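Local coordinates for acyl-homoserine-lactone synthase (Mesorhizobium sp. ORS 3359, PDB 6WNS), which catalyses formation of an acyl-homoserine lactone, a quorum-sensing signal, probably by joining an acyl group carried on coenzyme A to S-adenosylmethionine, at residues L153-G164 with I175-A185. Residues are numbered along the deposited sequence; the frame is centred on the assembly and turned at random.
Sequences LRALGWTLFELG and IALLIDVTPEA
Phe-161 and Leu-178 are joined through both backbone polar groups: Leu-178 N donates to Phe-161 O over 2.8 Å with an N-H...O angle of 163°, and Phe-161 N returns a bond to Leu-178 O. This closed pair fixes the register of an antiparallel hairpin, which Asp-180 N to Thr-159 O and Leu-163 N to Ala-176 O extend at its two ends. The axes of strands 160-162 and 175-180, running at 157° to each other, approach to 4.6 Å.

On one face of the sheet, Ile-179 sits opposite Leu-160 in a non-hydrogen-bonded pair. Its CG1 lies beside the backbone N (chi1 -69°) and meets Leu-160 CB, while CG2 reaches Trp-158 CE3 at 3.6 Å. Ile-179 CD1 comes to the edge of the indole in its plane, whereas Leu-153 CD2 lies over one face, 3.7 Å above the plane and offset toward the rim. Outside the hairpin, Trp-158 NE1 donates a hydrogen bond to Thr-189 OG1, so this buried ring has its polar atom satisfied. Further along the same face, Leu-160 CD1 crosses to Leu-177 CG, and Glu-162 CG runs alongside Leu-177 CD1 at 3.9 Å.

Phe-161 and Leu-178 put their side chains on the other face; just beyond strand 160-162, Leu-163 turns toward the partner strand, its CB against Ala-176 CB and its CD2 4.0 Å from Leu-178 CB. Met-82 touches both Leu-163 and Ala-176. Past strand 175-180 the chain turns into helix 183-192, bringing Ala-185 CB to 4.1 Å from Trp-158 CD1.

Strand 174-180 also makes backbone hydrogen bonds to strand 140-146, as between Leu-177 and Val-143. This last strand is thus inserted between 140-146 and 160-162, antiparallel to both, a topology consistent with the GNAT-like acetyltransferase fold of the autoinducer synthases.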
ATOM      1  N   LEU A 153      -6.188 -12.340   1.500  1.00 81.18           N
ATOM      2  CA  LEU A 153      -6.990 -11.245   0.894  1.00 81.73           C
ATOM      3  C   LEU A 153      -8.265 -11.844   0.293  1.00 85.27           C
ATOM      4  O   LEU A 153      -9.342 -11.195   0.433  1.00 84.86           O
ATOM      5  CB  LEU A 153      -6.202 -10.475  -0.167  1.00 80.32           C
ATOM      6  CG  LEU A 153      -5.077  -9.549   0.330  1.00 73.40           C
ATOM      7  CD1 LEU A 153      -4.399  -8.906  -0.849  1.00 70.85           C
ATOM      8  CD2 LEU A 153      -5.552  -8.464   1.287  1.00 70.27           C
ATOM      9  N   ARG A 154      -8.165 -13.042  -0.302  1.00 85.02           N
ATOM     10  CA  ARG A 154      -9.346 -13.803  -0.811  1.00 89.55           C
ATOM     11  C   ARG A 154     -10.208 -14.303   0.355  1.00 90.23           C
ATOM     12  O   ARG A 154     -11.280 -14.721   0.042  1.00102.33           O
ATOM     13  CB  ARG A 154      -8.974 -14.915  -1.806  1.00 88.81           C
ATOM     14  CG  ARG A 154      -8.739 -14.366  -3.216  1.00 88.22           C
ATOM     15  CD  ARG A 154      -8.835 -15.339  -4.374  1.00 94.02           C
ATOM     16  NE  ARG A 154      -7.566 -15.966  -4.620  1.00 93.15           N
ATOM     17  CZ  ARG A 154      -6.810 -15.879  -5.706  1.00 92.90           C
ATOM     18  NH1 ARG A 154      -7.160 -15.174  -6.753  1.00 91.51           N
ATOM     19  NH2 ARG A 154      -5.633 -16.488  -5.699  1.00 95.39           N
ATOM     20  N   ALA A 155      -9.817 -14.168   1.633  1.00 91.75           N
ATOM     21  CA  ALA A 155     -10.632 -14.477   2.845  1.00 95.72           C
ATOM     22  C   ALA A 155     -11.430 -13.245   3.307  1.00 96.40           C
ATOM     23  O   ALA A 155     -12.473 -13.438   3.978  1.00 96.24           O
ATOM     24  CB  ALA A 155      -9.771 -14.994   3.985  1.00 94.98           C
ATOM     25  N   LEU A 156     -10.940 -12.035   2.995  1.00 97.04           N
ATOM     26  CA  LEU A 156     -11.564 -10.724   3.364  1.00100.75           C
ATOM     27  C   LEU A 156     -12.649 -10.277   2.332  1.00103.22           C
ATOM     28  O   LEU A 156     -13.296  -9.196   2.573  1.00103.85           O
ATOM     29  CB  LEU A 156     -10.464  -9.663   3.489  1.00 96.99           C
ATOM     30  CG  LEU A 156      -9.838  -9.485   4.876  1.00 96.89           C
ATOM     31  CD1 LEU A 156      -9.229 -10.776   5.372  1.00 98.99           C
ATOM     32  CD2 LEU A 156      -8.766  -8.388   4.827  1.00 94.52           C
ATOM     33  N   GLY A 157     -12.751 -10.959   1.171  1.00 99.90           N
ATOM     34  CA  GLY A 157     -13.728 -10.683   0.096  1.00107.20           C
ATOM     35  C   GLY A 157     -13.078 -10.259  -1.216  1.00100.98           C
ATOM     36  O   GLY A 157     -13.817 -10.006  -2.171  1.00101.58           O
ATOM     37  N   TRP A 158     -11.751 -10.225  -1.316  1.00 88.57           N
ATOM     38  CA  TRP A 158     -11.102  -9.568  -2.485  1.00 88.28           C
ATOM     39  C   TRP A 158     -11.070 -10.536  -3.675  1.00 90.44           C
ATOM     40  O   TRP A 158     -10.757 -11.806  -3.477  1.00 97.60           O
ATOM     41  CB  TRP A 158      -9.701  -9.053  -2.157  1.00 81.98           C
ATOM     42  CG  TRP A 158      -9.662  -8.027  -1.077  1.00 78.26           C
ATOM     43  CD1 TRP A 158     -10.533  -7.862  -0.043  1.00 82.01           C
ATOM     44  CD2 TRP A 158      -8.593  -7.091  -0.866  1.00 75.19           C
ATOM     45  NE1 TRP A 158     -10.093  -6.860   0.776  1.00 80.78           N
ATOM     46  CE2 TRP A 158      -8.920  -6.347   0.281  1.00 75.85           C
ATOM     47  CE3 TRP A 158      -7.442  -6.759  -1.579  1.00 72.24           C
ATOM     48  CZ2 TRP A 158      -8.117  -5.308   0.743  1.00 70.59           C
ATOM     49  CZ3 TRP A 158      -6.618  -5.761  -1.101  1.00 71.69           C
ATOM     50  CH2 TRP A 158      -6.969  -5.032   0.038  1.00 70.97           C
ATOM     51  N   THR A 159     -11.441  -9.978  -4.864  1.00 91.60           N
ATOM     52  CA  THR A 159     -11.330 -10.763  -6.115  1.00 95.18           C
ATOM     53  C   THR A 159     -10.019 -10.228  -6.724  1.00 90.11           C
ATOM     54  O   THR A 159      -9.802  -8.931  -6.743  1.00 90.27           O
ATOM     55  CB  THR A 159     -12.661 -10.774  -6.907  1.00 98.30           C
ATOM     56  OG1 THR A 159     -12.517  -9.832  -7.968  1.00105.20           O
ATOM     57  CG2 THR A 159     -13.901 -10.426  -6.094  1.00 96.91           C
ATOM     58  N   LEU A 160      -9.085 -11.146  -6.998  1.00 86.90           N
ATOM     59  CA  LEU A 160      -7.736 -10.785  -7.520  1.00 84.64           C
ATOM     60  C   LEU A 160      -7.228 -11.911  -8.405  1.00 87.62           C
ATOM     61  O   LEU A 160      -7.753 -13.036  -8.301  1.00 94.53           O
ATOM     62  CB  LEU A 160      -6.759 -10.562  -6.370  1.00 78.39           C
ATOM     63  CG  LEU A 160      -6.516 -11.776  -5.480  1.00 79.25           C
ATOM     64  CD1 LEU A 160      -5.410 -12.683  -5.997  1.00 79.17           C
ATOM     65  CD2 LEU A 160      -6.257 -11.349  -4.069  1.00 76.93           C
ATOM     66  N   PHE A 161      -6.240 -11.586  -9.236  1.00 87.27           N
ATOM     67  CA  PHE A 161      -5.710 -12.465 -10.302  1.00 90.37           C
ATOM     68  C   PHE A 161      -4.195 -12.452 -10.123  1.00 83.60           C
ATOM     69  O   PHE A 161      -3.587 -11.358 -10.128  1.00 82.01           O
ATOM     70  CB  PHE A 161      -6.165 -12.001 -11.693  1.00 91.49           C
ATOM     71  CG  PHE A 161      -7.499 -12.508 -12.184  1.00103.77           C
ATOM     72  CD1 PHE A 161      -7.737 -13.867 -12.358  1.00107.12           C
ATOM     73  CD2 PHE A 161      -8.476 -11.616 -12.604  1.00106.77           C
ATOM     74  CE1 PHE A 161      -8.947 -14.322 -12.849  1.00115.41           C
ATOM     75  CE2 PHE A 161      -9.678 -12.065 -13.111  1.00107.76           C
ATOM     76  CZ  PHE A 161      -9.913 -13.420 -13.241  1.00118.09           C
ATOM     77  N   GLU A 162      -3.587 -13.619  -9.928  1.00 84.11           N
ATOM     78  CA  GLU A 162      -2.109 -13.749 -10.012  1.00 80.94           C
ATOM     79  C   GLU A 162      -1.670 -13.372 -11.438  1.00 83.15           C
ATOM     80  O   GLU A 162      -2.401 -13.681 -12.371  1.00 81.68           O
ATOM     81  CB  GLU A 162      -1.674 -15.172  -9.665  1.00 85.20           C
ATOM     82  CG  GLU A 162      -1.844 -15.519  -8.191  1.00 83.30           C
ATOM     83  CD  GLU A 162      -3.227 -16.003  -7.767  1.00 89.37           C
ATOM     84  OE1 GLU A 162      -3.341 -16.447  -6.508  1.00 89.51           O
ATOM     85  OE2 GLU A 162      -4.207 -15.953  -8.705  1.00 87.23           O
ATOM     86  N   LEU A 163      -0.541 -12.691 -11.611  1.00 78.29           N
ATOM     87  CA  LEU A 163      -0.128 -12.151 -12.928  1.00 81.24           C
ATOM     88  C   LEU A 163       1.029 -13.024 -13.468  1.00 84.21           C
ATOM     89  O   LEU A 163       1.477 -12.842 -14.623  1.00 90.20           O
ATOM     90  CB  LEU A 163       0.394 -10.711 -12.754  1.00 76.60           C
ATOM     91  CG  LEU A 163      -0.689  -9.682 -12.432  1.00 76.01           C
ATOM     92  CD1 LEU A 163      -0.083  -8.370 -12.004  1.00 72.86           C
ATOM     93  CD2 LEU A 163      -1.658  -9.467 -13.623  1.00 83.18           C
ATOM     94  N   GLY A 164       1.473 -14.011 -12.677  1.00 83.50           N
ATOM     95  CA  GLY A 164       2.584 -14.842 -13.129  1.00 86.54           C
ATOM     96  C   GLY A 164       2.948 -16.036 -12.147  1.00 87.13           C
ATOM     97  O   GLY A 164       2.292 -16.171 -11.079  1.00 88.09           O
ATOM     98  N   ILE A 175       5.127 -12.608  -5.428  1.00 60.17           N
ATOM     99  CA  ILE A 175       4.194 -12.825  -6.575  1.00 62.67           C
ATOM    100  C   ILE A 175       3.525 -11.485  -6.901  1.00 63.42           C
ATOM    101  O   ILE A 175       3.454 -10.575  -6.030  1.00 63.74           O
ATOM    102  CB  ILE A 175       3.211 -13.969  -6.282  1.00 67.92           C
ATOM    103  CG1 ILE A 175       2.462 -14.429  -7.551  1.00 68.12           C
ATOM    104  CG2 ILE A 175       2.262 -13.612  -5.136  1.00 68.84           C
ATOM    105  CD1 ILE A 175       2.124 -15.900  -7.558  1.00 75.14           C
ATOM    106  N   ALA A 176       3.191 -11.287  -8.172  1.00 65.28           N
ATOM    107  CA  ALA A 176       2.420 -10.137  -8.665  1.00 60.42           C
ATOM    108  C   ALA A 176       0.923 -10.467  -8.751  1.00 68.75           C
ATOM    109  O   ALA A 176       0.530 -11.565  -9.299  1.00 69.56           O
ATOM    110  CB  ALA A 176       3.011  -9.731  -9.979  1.00 61.74           C
ATOM    111  N   LEU A 177       0.090  -9.540  -8.273  1.00 68.70           N
ATOM    112  CA  LEU A 177      -1.396  -9.654  -8.244  1.00 68.65           C
ATOM    113  C   LEU A 177      -2.041  -8.436  -8.909  1.00 70.05           C
ATOM    114  O   LEU A 177      -1.465  -7.315  -8.809  1.00 64.54           O
ATOM    115  CB  LEU A 177      -1.790  -9.630  -6.773  1.00 70.38           C
ATOM    116  CG  LEU A 177      -1.856 -10.936  -6.001  1.00 74.47           C
ATOM    117  CD1 LEU A 177      -1.034 -12.075  -6.579  1.00 75.72           C
ATOM    118  CD2 LEU A 177      -1.530 -10.633  -4.583  1.00 68.57           C
ATOM    119  N   LEU A 178      -3.233  -8.602  -9.499  1.00 73.77           N
ATOM    120  CA  LEU A 178      -4.125  -7.475  -9.916  1.00 70.84           C
ATOM    121  C   LEU A 178      -5.452  -7.541  -9.138  1.00 73.06           C
ATOM    122  O   LEU A 178      -6.135  -8.571  -9.235  1.00 79.46           O
ATOM    123  CB  LEU A 178      -4.347  -7.540 -11.424  1.00 73.87           C
ATOM    124  CG  LEU A 178      -5.164  -6.360 -11.958  1.00 75.60           C
ATOM    125  CD1 LEU A 178      -4.382  -5.074 -11.712  1.00 70.34           C
ATOM    126  CD2 LEU A 178      -5.533  -6.521 -13.435  1.00 78.54           C
ATOM    127  N   ILE A 179      -5.767  -6.525  -8.329  1.00 71.24           N
ATOM    128  CA  ILE A 179      -6.893  -6.550  -7.345  1.00 76.92           C
ATOM    129  C   ILE A 179      -8.024  -5.690  -7.892  1.00 78.19           C
ATOM    130  O   ILE A 179      -7.734  -4.539  -8.248  1.00 79.41           O
ATOM    131  CB  ILE A 179      -6.417  -6.070  -5.950  1.00 74.05           C
ATOM    132  CG1 ILE A 179      -5.466  -7.087  -5.312  1.00 76.46           C
ATOM    133  CG2 ILE A 179      -7.594  -5.818  -5.012  1.00 79.75           C
ATOM    134  CD1 ILE A 179      -4.439  -6.479  -4.360  1.00 70.42           C
ATOM    135  N   ASP A 180      -9.251  -6.241  -7.991  1.00 83.82           N
ATOM    136  CA  ASP A 180     -10.461  -5.421  -8.248  1.00 87.90           C
ATOM    137  C   ASP A 180     -10.806  -4.676  -6.912  1.00 87.09           C
ATOM    138  O   ASP A 180     -10.997  -5.233  -5.824  1.00 92.72           O
ATOM    139  CB  ASP A 180     -11.651  -6.248  -8.765  1.00 94.56           C
ATOM    140  CG  ASP A 180     -11.346  -6.864 -10.111  1.00 97.37           C
ATOM    141  OD1 ASP A 180     -10.383  -6.370 -10.775  1.00 99.50           O
ATOM    142  OD2 ASP A 180     -12.122  -7.802 -10.516  1.00118.79           O
ATOM    143  N   VAL A 181     -11.081  -3.358  -7.170  1.00 84.39           N
ATOM    144  CA  VAL A 181     -11.622  -2.379  -6.177  1.00 85.17           C
ATOM    145  C   VAL A 181     -13.148  -2.412  -6.319  1.00 91.83           C
ATOM    146  O   VAL A 181     -13.664  -1.715  -7.176  1.00 96.36           O
ATOM    147  CB  VAL A 181     -11.040  -0.965  -6.392  1.00 80.69           C
ATOM    148  CG1 VAL A 181     -11.551   0.018  -5.356  1.00 81.19           C
ATOM    149  CG2 VAL A 181      -9.515  -0.951  -6.409  1.00 75.52           C
ATOM    150  N   THR A 182     -13.818  -3.260  -5.540  1.00 97.68           N
ATOM    151  CA  THR A 182     -15.270  -3.521  -5.642  1.00 99.79           C
ATOM    152  C   THR A 182     -15.949  -3.096  -4.326  1.00103.45           C
ATOM    153  O   THR A 182     -15.342  -3.218  -3.196  1.00 98.47           O
ATOM    154  CB  THR A 182     -15.506  -4.962  -6.125  1.00101.71           C
ATOM    155  OG1 THR A 182     -15.069  -5.972  -5.195  1.00100.18           O
ATOM    156  CG2 THR A 182     -14.817  -5.209  -7.451  1.00 99.25           C
ATOM    157  N   PRO A 183     -17.185  -2.523  -4.430  1.00109.08           N
ATOM    158  CA  PRO A 183     -18.010  -2.186  -3.261  1.00109.24           C
ATOM    159  C   PRO A 183     -18.139  -3.342  -2.160  1.00110.45           C
ATOM    160  O   PRO A 183     -18.436  -3.069  -0.952  1.00116.79           O
ATOM    161  CB  PRO A 183     -19.352  -1.846  -3.934  1.00115.13           C
ATOM    162  CG  PRO A 183     -18.931  -1.147  -5.198  1.00114.09           C
ATOM    163  CD  PRO A 183     -17.770  -1.995  -5.683  1.00110.94           C
ATOM    164  N   GLU A 184     -17.957  -4.584  -2.750  1.00108.93           N
ATOM    165  CA  GLU A 184     -18.217  -5.870  -2.046  1.00114.22           C
ATOM    166  C   GLU A 184     -16.972  -6.141  -1.212  1.00110.46           C
ATOM    167  O   GLU A 184     -17.106  -6.316   0.047  1.00108.64           O
ATOM    168  CB  GLU A 184     -18.580  -7.051  -2.979  1.00124.26           C
ATOM    169  CG  GLU A 184     -18.219  -6.903  -4.469  1.00126.46           C
ATOM    170  CD  GLU A 184     -19.251  -6.235  -5.391  1.00125.08           C
ATOM    171  OE1 GLU A 184     -19.060  -5.048  -5.759  1.00119.23           O
ATOM    172  OE2 GLU A 184     -20.209  -6.913  -5.786  1.00133.63           O
ATOM    173  N   ALA A 185     -15.814  -6.107  -1.883  1.00104.54           N
ATOM    174  CA  ALA A 185     -14.484  -6.275  -1.258  1.00 98.25           C
ATOM    175  C   ALA A 185     -14.517  -5.387   0.007  1.00 98.21           C
ATOM    176  O   ALA A 185     -14.336  -5.923   1.230  1.00107.74           O
ATOM    177  CB  ALA A 185     -13.410  -5.942  -2.276  1.00 92.16           C
TER